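Local coordinates for protein MFP2B (Ascaris suum, PDB 2BJR) that probably enhances polymerization of the major sperm protein (MSP) that drives the amoeboid motility of nematode sperm, and carries a bound zinc ion, at residues 20-25 with 79-83; 86-92 with 167-172; 91-97 with 160-166; 205-211 with 271-275. All coordinates share one frame; numbering follows the deposited sequence.

Interaction 1: 20-25 with 79-83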
# COMPACT_ATOMS: atom_id res chain seq x y z
N PHE A 20 9.93 -4.62 6.16
CA PHE A 20 10.25 -3.27 5.78
C PHE A 20 10.60 -2.43 6.97
O PHE A 20 10.10 -2.66 8.06
CB PHE A 20 9.09 -2.57 5.05
CG PHE A 20 8.96 -2.95 3.60
CD1 PHE A 20 8.41 -4.19 3.25
CD2 PHE A 20 9.40 -2.10 2.63
CE1 PHE A 20 8.30 -4.53 1.96
CE2 PHE A 20 9.30 -2.42 1.33
CZ PHE A 20 8.74 -3.66 0.99
N PRO A 21 11.43 -1.42 6.73
CA PRO A 21 11.67 -0.39 7.74
C PRO A 21 10.41 0.45 8.02
O PRO A 21 9.43 0.40 7.25
CB PRO A 21 12.74 0.48 7.11
CG PRO A 21 12.58 0.21 5.56
CD PRO A 21 12.18 -1.18 5.48
N ASP A 22 10.46 1.25 9.08
CA ASP A 22 9.36 2.16 9.36
C ASP A 22 9.07 3.10 8.24
O ASP A 22 9.96 3.59 7.54
CB ASP A 22 9.67 3.04 10.57
CG ASP A 22 9.68 2.28 11.87
OD1 ASP A 22 9.24 1.12 12.01
OD2 ASP A 22 10.17 2.85 12.86
N ASN A 23 7.79 3.38 8.07
CA ASN A 23 7.34 4.44 7.17
C ASN A 23 7.93 4.48 5.73
O ASN A 23 8.38 5.53 5.26
CB ASN A 23 7.55 5.78 7.85
CG ASN A 23 6.80 5.86 9.14
OD1 ASN A 23 5.57 5.99 9.14
ND2 ASN A 23 7.49 5.70 10.23
N PRO A 24 7.88 3.37 5.02
CA PRO A 24 8.43 3.35 3.65
C PRO A 24 7.55 4.15 2.68
O PRO A 24 6.33 4.31 2.92
CB PRO A 24 8.45 1.85 3.34
CG PRO A 24 7.23 1.37 4.05
CD PRO A 24 7.30 2.09 5.39
N VAL A 25 8.13 4.70 1.63
CA VAL A 25 7.37 5.54 0.73
C VAL A 25 6.88 4.67 -0.42
O VAL A 25 7.68 4.07 -1.14
CB VAL A 25 8.18 6.72 0.25
CG1 VAL A 25 7.43 7.50 -0.87
CG2 VAL A 25 8.55 7.64 1.43
N VAL A 79 15.27 1.58 1.28
CA VAL A 79 13.88 1.96 0.96
C VAL A 79 13.65 3.36 1.45
O VAL A 79 14.03 3.74 2.60
CB VAL A 79 12.89 0.97 1.58
CG1 VAL A 79 11.41 1.36 1.26
CG2 VAL A 79 13.18 -0.42 1.03
N LEU A 80 13.16 4.19 0.56
CA LEU A 80 12.86 5.57 0.91
C LEU A 80 11.90 5.58 2.10
O LEU A 80 10.94 4.80 2.16
CB LEU A 80 12.22 6.28 -0.25
CG LEU A 80 12.02 7.79 -0.13
CD1 LEU A 80 13.34 8.53 0.10
CD2 LEU A 80 11.38 8.26 -1.42
N GLN A 81 12.20 6.46 3.05
CA GLN A 81 11.44 6.57 4.30
C GLN A 81 10.98 7.99 4.47
O GLN A 81 11.68 8.93 4.18
CB GLN A 81 12.29 6.12 5.47
CG GLN A 81 11.71 6.29 6.85
CD GLN A 81 12.64 5.73 7.92
OE1 GLN A 81 13.60 6.39 8.25
NE2 GLN A 81 12.41 4.51 8.40
N TYR A 82 9.75 8.14 4.97
CA TYR A 82 9.24 9.43 5.33
C TYR A 82 8.59 9.27 6.73
O TYR A 82 7.41 8.96 6.84
CB TYR A 82 8.30 9.98 4.26
CG TYR A 82 7.95 11.42 4.53
CD1 TYR A 82 8.81 12.44 4.15
CD2 TYR A 82 6.80 11.76 5.25
CE1 TYR A 82 8.54 13.75 4.44
CE2 TYR A 82 6.51 13.11 5.53
CZ TYR A 82 7.36 14.09 5.12
OH TYR A 82 7.12 15.44 5.40
N LYS A 83 9.43 9.44 7.76
CA LYS A 83 9.09 9.26 9.17
C LYS A 83 9.09 10.65 9.78
O LYS A 83 10.12 11.32 9.80
CB LYS A 83 10.16 8.40 9.83
CG LYS A 83 10.03 8.11 11.32
CD LYS A 83 10.87 6.86 11.68
CE LYS A 83 10.45 6.29 13.05
NZ LYS A 83 11.27 5.16 13.57
O HOH W 1 5.90 7.17 4.65

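Interaction 2: 86-92 with 167-172. With ZN (zinc ion), chain C.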
# COMPACT_ATOMS: atom_id res chain seq x y z
N HIS A 86 6.57 17.54 7.98
CA HIS A 86 7.33 18.68 7.50
C HIS A 86 7.85 19.62 8.61
O HIS A 86 8.79 20.35 8.39
CB HIS A 86 6.54 19.47 6.48
CG HIS A 86 5.30 20.09 7.04
ND1 HIS A 86 5.26 21.40 7.47
CD2 HIS A 86 4.07 19.57 7.28
CE1 HIS A 86 4.05 21.68 7.90
NE2 HIS A 86 3.31 20.58 7.83
N LEU A 87 7.24 19.60 9.79
CA LEU A 87 7.74 20.42 10.90
C LEU A 87 9.13 19.98 11.37
O LEU A 87 9.97 20.83 11.63
CB LEU A 87 6.80 20.35 12.09
CG LEU A 87 5.38 20.86 11.86
CD1 LEU A 87 4.60 20.81 13.19
CD2 LEU A 87 5.38 22.24 11.23
N SER A 88 9.34 18.67 11.50
CA SER A 88 10.63 18.12 11.93
C SER A 88 11.60 17.87 10.76
O SER A 88 12.82 17.86 10.98
CB SER A 88 10.46 16.82 12.73
OG SER A 88 9.83 15.77 12.00
N LEU A 89 11.07 17.70 9.55
CA LEU A 89 11.91 17.36 8.39
C LEU A 89 12.25 18.53 7.46
O LEU A 89 13.30 18.55 6.81
CB LEU A 89 11.23 16.24 7.59
CG LEU A 89 11.02 14.95 8.37
CD1 LEU A 89 10.15 14.01 7.53
CD2 LEU A 89 12.33 14.29 8.74
N GLY A 90 11.36 19.50 7.36
CA GLY A 90 11.58 20.60 6.43
C GLY A 90 11.12 20.36 5.01
O GLY A 90 11.27 21.21 4.14
N TYR A 91 10.51 19.19 4.77
CA TYR A 91 10.03 18.86 3.42
C TYR A 91 8.90 17.85 3.50
O TYR A 91 8.70 17.16 4.51
CB TYR A 91 11.18 18.26 2.54
CG TYR A 91 11.71 16.96 3.02
CD1 TYR A 91 11.23 15.74 2.51
CD2 TYR A 91 12.70 16.90 3.96
CE1 TYR A 91 11.72 14.53 2.99
CE2 TYR A 91 13.20 15.68 4.42
CZ TYR A 91 12.70 14.50 3.94
OH TYR A 91 13.17 13.32 4.43
N TRP A 92 8.17 17.78 2.41
CA TRP A 92 7.24 16.65 2.15
C TRP A 92 7.35 16.30 0.67
O TRP A 92 7.81 17.11 -0.15
CB TRP A 92 5.77 17.00 2.50
CG TRP A 92 5.22 18.28 1.88
CD1 TRP A 92 5.43 19.58 2.32
CD2 TRP A 92 4.32 18.40 0.78
NE1 TRP A 92 4.75 20.47 1.53
CE2 TRP A 92 4.05 19.78 0.58
CE3 TRP A 92 3.72 17.49 -0.08
CZ2 TRP A 92 3.23 20.25 -0.44
CZ3 TRP A 92 2.87 17.96 -1.08
CH2 TRP A 92 2.65 19.33 -1.25
N LEU A 167 9.47 22.32 -0.01
CA LEU A 167 10.19 22.93 1.10
C LEU A 167 9.35 23.96 1.87
O LEU A 167 9.78 24.42 2.93
CB LEU A 167 11.48 23.56 0.58
CG LEU A 167 12.43 22.55 -0.09
CD1 LEU A 167 13.79 23.18 -0.44
CD2 LEU A 167 12.62 21.35 0.81
N LYS A 168 8.16 24.27 1.37
CA LYS A 168 7.24 25.19 2.08
C LYS A 168 5.88 24.56 2.39
O LYS A 168 5.30 23.82 1.58
CB LYS A 168 7.08 26.54 1.34
CG LYS A 168 6.70 26.45 -0.15
CD LYS A 168 7.25 27.62 -0.99
CE LYS A 168 7.32 27.23 -2.51
NZ LYS A 168 6.84 28.31 -3.48
N GLY A 169 5.41 24.82 3.61
CA GLY A 169 4.14 24.32 4.06
C GLY A 169 4.14 22.82 4.28
O GLY A 169 5.18 22.17 4.48
N GLY A 170 2.94 22.28 4.24
CA GLY A 170 2.69 20.88 4.46
C GLY A 170 1.90 20.32 3.31
O GLY A 170 1.46 21.05 2.40
N PRO A 171 1.74 19.01 3.32
CA PRO A 171 0.97 18.35 2.27
C PRO A 171 -0.53 18.68 2.46
O PRO A 171 -0.89 19.15 3.52
CB PRO A 171 1.27 16.86 2.48
CG PRO A 171 1.58 16.74 3.94
CD PRO A 171 2.25 18.05 4.32
N PRO A 172 -1.35 18.46 1.43
CA PRO A 172 -2.74 18.95 1.39
C PRO A 172 -3.68 18.57 2.55
O PRO A 172 -4.64 19.32 2.83
CB PRO A 172 -3.29 18.38 0.06
CG PRO A 172 -2.11 17.91 -0.72
CD PRO A 172 -0.96 17.72 0.21
ZN ZN C . 1.44 20.43 8.62
O HOH W 2 12.16 23.72 4.50

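Interaction 3: 91-97 with 160-166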
# COMPACT_ATOMS: atom_id res chain seq x y z
N TYR A 91 10.51 19.19 4.77
CA TYR A 91 10.03 18.86 3.42
C TYR A 91 8.90 17.85 3.50
O TYR A 91 8.70 17.16 4.51
CB TYR A 91 11.18 18.26 2.54
CG TYR A 91 11.71 16.96 3.02
CD1 TYR A 91 11.23 15.74 2.51
CD2 TYR A 91 12.70 16.90 3.96
CE1 TYR A 91 11.72 14.53 2.99
CE2 TYR A 91 13.20 15.68 4.42
CZ TYR A 91 12.70 14.50 3.94
OH TYR A 91 13.17 13.32 4.43
N TRP A 92 8.17 17.78 2.41
CA TRP A 92 7.24 16.65 2.15
C TRP A 92 7.35 16.30 0.67
O TRP A 92 7.81 17.11 -0.15
CB TRP A 92 5.77 17.00 2.50
CG TRP A 92 5.22 18.28 1.88
CD1 TRP A 92 5.43 19.58 2.32
CD2 TRP A 92 4.32 18.40 0.78
NE1 TRP A 92 4.75 20.47 1.53
CE2 TRP A 92 4.05 19.78 0.58
CE3 TRP A 92 3.72 17.49 -0.08
CZ2 TRP A 92 3.23 20.25 -0.44
CZ3 TRP A 92 2.87 17.96 -1.08
CH2 TRP A 92 2.65 19.33 -1.25
N TYR A 93 6.99 15.07 0.35
CA TYR A 93 7.12 14.57 -1.02
C TYR A 93 5.83 14.76 -1.82
O TYR A 93 4.71 14.53 -1.32
CB TYR A 93 7.49 13.10 -0.99
CG TYR A 93 8.89 12.80 -0.49
CD1 TYR A 93 9.13 11.72 0.35
CD2 TYR A 93 9.99 13.56 -0.92
CE1 TYR A 93 10.41 11.41 0.76
CE2 TYR A 93 11.27 13.23 -0.49
CZ TYR A 93 11.47 12.18 0.33
OH TYR A 93 12.74 11.86 0.77
N ASN A 94 6.00 15.26 -3.02
CA ASN A 94 4.90 15.49 -3.94
C ASN A 94 5.25 14.86 -5.29
O ASN A 94 6.30 15.16 -5.85
CB ASN A 94 4.69 17.00 -4.10
CG ASN A 94 3.41 17.35 -4.82
OD1 ASN A 94 2.51 16.53 -4.99
ND2 ASN A 94 3.32 18.59 -5.26
N TRP A 95 4.38 14.01 -5.81
CA TRP A 95 4.65 13.38 -7.10
C TRP A 95 4.18 14.27 -8.22
O TRP A 95 3.02 14.65 -8.25
CB TRP A 95 3.95 12.00 -7.20
CG TRP A 95 4.45 10.94 -6.31
CD1 TRP A 95 4.15 10.75 -5.02
CD2 TRP A 95 5.38 9.88 -6.65
NE1 TRP A 95 4.83 9.67 -4.51
CE2 TRP A 95 5.57 9.10 -5.50
CE3 TRP A 95 6.08 9.54 -7.81
CZ2 TRP A 95 6.39 7.98 -5.47
CZ3 TRP A 95 6.88 8.43 -7.80
CH2 TRP A 95 7.04 7.66 -6.63
N ILE A 96 5.06 14.63 -9.15
CA ILE A 96 4.71 15.50 -10.26
C ILE A 96 4.96 14.82 -11.59
O ILE A 96 5.74 13.87 -11.67
CB ILE A 96 5.53 16.81 -10.21
CG1 ILE A 96 7.04 16.51 -10.45
CG2 ILE A 96 5.32 17.46 -8.91
CD1 ILE A 96 7.87 17.76 -10.63
N LYS A 97 4.37 15.35 -12.65
CA LYS A 97 4.66 14.86 -13.98
C LYS A 97 6.07 15.25 -14.34
O LYS A 97 6.53 16.36 -14.05
CB LYS A 97 3.72 15.46 -15.03
CG LYS A 97 2.28 14.94 -14.94
CD LYS A 97 1.50 15.41 -16.17
CE LYS A 97 0.14 15.96 -15.83
NZ LYS A 97 -0.43 16.74 -17.00
N MSE A 160 4.92 10.41 -16.98
CA MSE A 160 5.41 9.60 -15.86
C MSE A 160 5.65 10.52 -14.67
O MSE A 160 5.81 11.73 -14.83
CB MSE A 160 6.71 8.87 -16.28
CG MSE A 160 6.47 7.95 -17.41
SE MSE A 160 7.97 6.75 -17.66
CE MSE A 160 7.42 5.96 -19.38
N LEU A 161 5.68 9.95 -13.48
CA LEU A 161 5.73 10.72 -12.25
C LEU A 161 7.10 10.58 -11.57
O LEU A 161 7.63 9.49 -11.47
CB LEU A 161 4.63 10.26 -11.31
CG LEU A 161 3.21 10.21 -11.88
CD1 LEU A 161 2.27 9.70 -10.81
CD2 LEU A 161 2.83 11.58 -12.35
N ILE A 162 7.61 11.69 -11.04
CA ILE A 162 8.83 11.75 -10.23
C ILE A 162 8.51 12.48 -8.93
O ILE A 162 7.45 13.14 -8.83
CB ILE A 162 9.96 12.45 -11.01
CG1 ILE A 162 9.60 13.90 -11.36
CG2 ILE A 162 10.20 11.69 -12.27
CD1 ILE A 162 10.77 14.77 -11.89
N ILE A 163 9.37 12.29 -7.93
CA ILE A 163 9.17 12.89 -6.60
C ILE A 163 9.86 14.25 -6.49
O ILE A 163 11.08 14.37 -6.75
CB ILE A 163 9.70 11.96 -5.52
CG1 ILE A 163 8.91 10.65 -5.49
CG2 ILE A 163 9.65 12.61 -4.18
CD1 ILE A 163 9.58 9.54 -4.68
N ALA A 164 9.08 15.25 -6.06
CA ALA A 164 9.63 16.57 -5.65
C ALA A 164 9.59 16.68 -4.14
O ALA A 164 8.64 16.23 -3.47
CB ALA A 164 8.80 17.70 -6.29
N ARG A 165 10.65 17.24 -3.57
CA ARG A 165 10.65 17.70 -2.20
C ARG A 165 10.07 19.12 -2.16
O ARG A 165 10.59 20.04 -2.82
CB ARG A 165 12.09 17.72 -1.62
CG ARG A 165 12.77 16.38 -1.50
CD ARG A 165 14.32 16.46 -1.56
NE ARG A 165 14.86 17.42 -0.57
CZ ARG A 165 15.06 17.18 0.70
NH1 ARG A 165 14.79 16.01 1.24
NH2 ARG A 165 15.54 18.17 1.49
N GLU A 166 9.00 19.29 -1.40
CA GLU A 166 8.35 20.58 -1.22
C GLU A 166 8.87 21.14 0.08
O GLU A 166 8.71 20.54 1.14
CB GLU A 166 6.83 20.41 -1.13
CG GLU A 166 6.22 19.82 -2.37
CD GLU A 166 5.84 20.82 -3.43
OE1 GLU A 166 6.05 22.04 -3.25
OE2 GLU A 166 5.34 20.37 -4.48

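Interaction 4: 205-211 with 271-275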
# COMPACT_ATOMS: atom_id res chain seq x y z
N PRO A 205 -1.36 1.18 16.22
CA PRO A 205 -1.32 2.47 15.52
C PRO A 205 -1.89 3.66 16.31
O PRO A 205 -2.92 3.56 16.97
CB PRO A 205 -2.21 2.24 14.30
CG PRO A 205 -2.18 0.83 14.07
CD PRO A 205 -2.10 0.17 15.45
N THR A 206 -1.20 4.79 16.19
CA THR A 206 -1.62 6.09 16.76
C THR A 206 -1.90 7.13 15.66
O THR A 206 -2.46 8.18 15.93
CB THR A 206 -0.48 6.63 17.68
OG1 THR A 206 0.72 6.81 16.91
CG2 THR A 206 -0.06 5.61 18.72
N VAL A 207 -1.53 6.82 14.42
CA VAL A 207 -1.49 7.79 13.32
C VAL A 207 -2.79 7.76 12.51
O VAL A 207 -3.02 8.60 11.58
CB VAL A 207 -0.25 7.53 12.39
CG1 VAL A 207 0.91 6.96 13.17
CG2 VAL A 207 -0.55 6.56 11.33
N GLY A 208 -3.66 6.80 12.87
CA GLY A 208 -4.94 6.65 12.22
C GLY A 208 -5.87 5.66 12.89
O GLY A 208 -5.59 5.10 13.93
N THR A 209 -7.01 5.49 12.26
CA THR A 209 -8.15 4.78 12.81
C THR A 209 -8.34 3.51 12.00
O THR A 209 -8.80 3.59 10.89
CB THR A 209 -9.38 5.67 12.67
OG1 THR A 209 -9.21 6.91 13.41
CG2 THR A 209 -10.60 5.01 13.33
N PRO A 210 -7.99 2.36 12.56
CA PRO A 210 -8.20 1.08 11.86
C PRO A 210 -9.70 0.79 11.72
O PRO A 210 -10.52 1.38 12.45
CB PRO A 210 -7.51 0.05 12.74
CG PRO A 210 -7.03 0.78 13.95
CD PRO A 210 -7.35 2.19 13.87
N VAL A 211 -10.05 -0.07 10.77
CA VAL A 211 -11.40 -0.34 10.40
C VAL A 211 -11.84 -1.65 11.03
O VAL A 211 -11.33 -2.74 10.68
CB VAL A 211 -11.55 -0.37 8.86
CG1 VAL A 211 -12.96 -0.78 8.48
CG2 VAL A 211 -11.17 1.03 8.23
N ILE A 271 -2.35 -1.81 7.14
CA ILE A 271 -3.55 -1.64 7.93
C ILE A 271 -4.44 -0.59 7.29
O ILE A 271 -4.01 0.53 6.98
CB ILE A 271 -3.21 -1.25 9.36
CG1 ILE A 271 -2.41 -2.38 10.07
CG2 ILE A 271 -4.51 -0.91 10.14
CD1 ILE A 271 -1.92 -2.07 11.49
N LEU A 272 -5.72 -0.95 7.12
CA LEU A 272 -6.67 -0.03 6.50
C LEU A 272 -7.08 1.06 7.53
O LEU A 272 -7.35 0.73 8.68
CB LEU A 272 -7.92 -0.79 5.98
CG LEU A 272 -8.95 0.06 5.27
CD1 LEU A 272 -8.40 0.63 4.03
CD2 LEU A 272 -10.16 -0.77 4.94
N TYR A 273 -7.09 2.32 7.10
CA TYR A 273 -7.47 3.43 7.94
C TYR A 273 -8.72 4.12 7.39
O TYR A 273 -8.87 4.27 6.18
CB TYR A 273 -6.38 4.49 7.97
CG TYR A 273 -5.23 4.28 8.92
CD1 TYR A 273 -5.16 3.22 9.80
CD2 TYR A 273 -4.19 5.20 8.93
CE1 TYR A 273 -4.08 3.09 10.70
CE2 TYR A 273 -3.12 5.08 9.82
CZ TYR A 273 -3.07 4.03 10.70
OH TYR A 273 -2.00 3.94 11.56
N GLU A 274 -9.58 4.54 8.31
CA GLU A 274 -10.71 5.39 7.98
C GLU A 274 -10.23 6.81 8.17
O GLU A 274 -9.83 7.22 9.29
CB GLU A 274 -11.88 5.10 8.94
CG GLU A 274 -13.14 5.91 8.69
CD GLU A 274 -14.28 5.35 9.53
OE1 GLU A 274 -14.16 5.41 10.77
OE2 GLU A 274 -15.25 4.81 8.95
N LEU A 275 -10.25 7.55 7.07
CA LEU A 275 -9.81 8.91 7.07
C LEU A 275 -10.78 9.82 7.81
O LEU A 275 -11.93 9.47 7.97
CB LEU A 275 -9.69 9.38 5.65
CG LEU A 275 -8.58 8.63 4.92
CD1 LEU A 275 -8.66 8.97 3.47
CD2 LEU A 275 -7.22 9.00 5.54
O HOH W 3 -7.32 7.45 10.24
O HOH W 4 -11.19 8.63 11.12
O HOH W 5 -13.12 2.93 11.61
O HOH W 6 -7.91 -1.69 9.83

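Interaction 1: 20-25 with 79-83
P24 and Q81 are joined by a single beta bridge, where the loop 20-25 meets the end of strand 76-81. The backbone N of V25 donates to L80 O at 2.9 Å, and the N of Y82 donates to N23 O at 3.0 Å. The second bond is the straighter of the two, 168° at the hydrogen. N23, just before the bridge, has left-handed backbone angles. The side chain of Q81 runs out extended, with CG anti to the backbone N (chi1 174°), and this carries its amide to the backbone of D22. Q81 NE2 donates to D22 O at 2.8 Å; the carbonyl oxygen lies close to the amide plane of Q81, while the donor is tilted from the carbonyl plane of D22. K83 is also extended and ends in a salt bridge, NZ to D22 OD2 at 2.7 Å, met on the lone pair away from the other carboxylate oxygen. Its chain crosses N23 at about a right angle, with K83 CG 3.7 Å from N23 ND2. Apolar contacts flank the bridge. V79 CG1 touches P24 CB at 3.7 Å and comes to the edge of the F20 ring. V25 CG2 touches L80 CG (3.8 Å) and Y82 CB (3.7 Å). The other carboxylate oxygen, D22 OD1, is salt-bridged to R199, in the second half of the chain. D22 therefore has a cation on each oxygen, which probably favours its ionised form and links the loop both to the strand end and to the other half of the protein.

Interaction 2: 86-92 with 167-172
The zinc site, built from three cysteines and one histidine, takes its histidine from this contact: H86, on the short helix 86-89, binds the metal through NE2 at 2.0 Å. C174, C176 and C179 complete the site. The loop 167-172, which leads toward those cysteines, passes over one face of the H86 ring. G170 CA makes a CH-pi contact there, 3.5 Å from the centroid of the H86 ring, and G169 O lies over the same face. L87 CG is on the opposite face. G170 CA is 3.4 Å from H86 NE2, so the loop lies close on the zinc ligand. W92 also packs on the loop. Its CG sits between the backbone N and the carbonyl carbon (chi1 52°), and the indole lies against the loop. P171 CA is centred over the six-membered ring of W92 at 3.6 Å, 8° off the normal, and G170 C is over the same face. K168 O meets the indole edge in plane and accepts a weak hydrogen bond from NE1. At the other end L167 CD2 touches Y91 CB. G90, with positive phi, follows the helix, and a water bridges the two backbones, donating to G90 O at 2.7 Å and to L167 O at 2.9 Å.

Interaction 3: 91-97 with 160-166
W92 and E166 begin a close antiparallel strand pair that runs on to K97 and L161. Hydrogen-bonded pairs W92-E166, N94-A164 and I96-I162 hold it; E166 N to W92 O is 2.8 Å and nearly straight at 175°. The tight part lies along the side chains. I163 CG1 sits over one face of the W95 six-membered ring, 3.5 Å from its centroid. I163 CG2, anti to the backbone N, instead meets Y93 CD2 at 3.4 Å. On the other side of the sheet E166 CB lies over the five-membered ring of W92. The E166 chain then bends at chi2 (-88°), which brings OE2 to N94 ND2 at 2.8 Å. K104 forms a salt bridge with the same oxygen. R165 bends at chi3 and sets NH1 over the centre of the Y91 ring, a cation-pi contact with the guanidinium tilted 38° to it. R165 also forms salt bridges to D9 and E110, which probably offset its charge. Toward K97 the backbone pairing stays close, but the side chains are looser: K97 is exposed, its CB is directed away from 160-166, and K97 CG is 4.3 Å from L161 CD2. Strand 161-166 lies between outer strand 92-97 and strand 110-111, with helix 101-106 touching N94, I96 and I162.

Interaction 4: 205-211 with 271-275
The ring of Y273 has the backbone of G208 and T209 on one face and the side chains of P205 and V207 at its edge. G208 CA makes a CH-pi contact, 3.6 Å from the centroid of the Y273 ring and 18° off the normal, and T209 N is over the same face. V207 CG2 lies in the ring plane, 3.3 Å from Y273 CE2 and 3.0 Å from Y273 OH, and P205 CB is 3.2 Å from Y273 OH. Packing at this edge is tight and appears strained, with the first torsion of V207 off the usual staggered positions. The ring reaches this place with CG beside the backbone N (chi1 -82°). Next to it the backbones are joined by one direct hydrogen bond, E274 N to T209 O at 2.9 Å and 166°. Water takes up much of the remaining pairing. One molecule accepts from V211 N and donates to L272 O, and another accepts from T209 N and donates to E274 O. V211 CG2 packs on L272 CG at 3.8 Å. P205 CG touches I271 CD1, and P210 CB touches I271 CG2. Segment 205-211 borders strand 268-274, whose other neighbours include strands 194-199 and 229-235. F198 touches P205, I271 and Y273, while Y284 and L357 from the next sheet pack on V211 and L272.

How the interactions relate
From the N terminus, interaction 1 comes first: it closes the loop from 20-25 to the end of strand 76-81. The chain then turns through helix 86-89 into strand 92-97. Interaction 3 pairs that strand with 161-166, and interaction 2 closes a slightly wider loop around it, from 86-92 to 167-172, beside the zinc. These two share Y91 and W92. Interaction 1 touches both, mainly through Y82, whose OH probably hydrogen-bonds to Y91 O. Interaction 4 follows later, in the second half of the chain, and joins 205-211 to strand 268-274. Its nearest atoms are about 6 Å from interaction 1, without a touch.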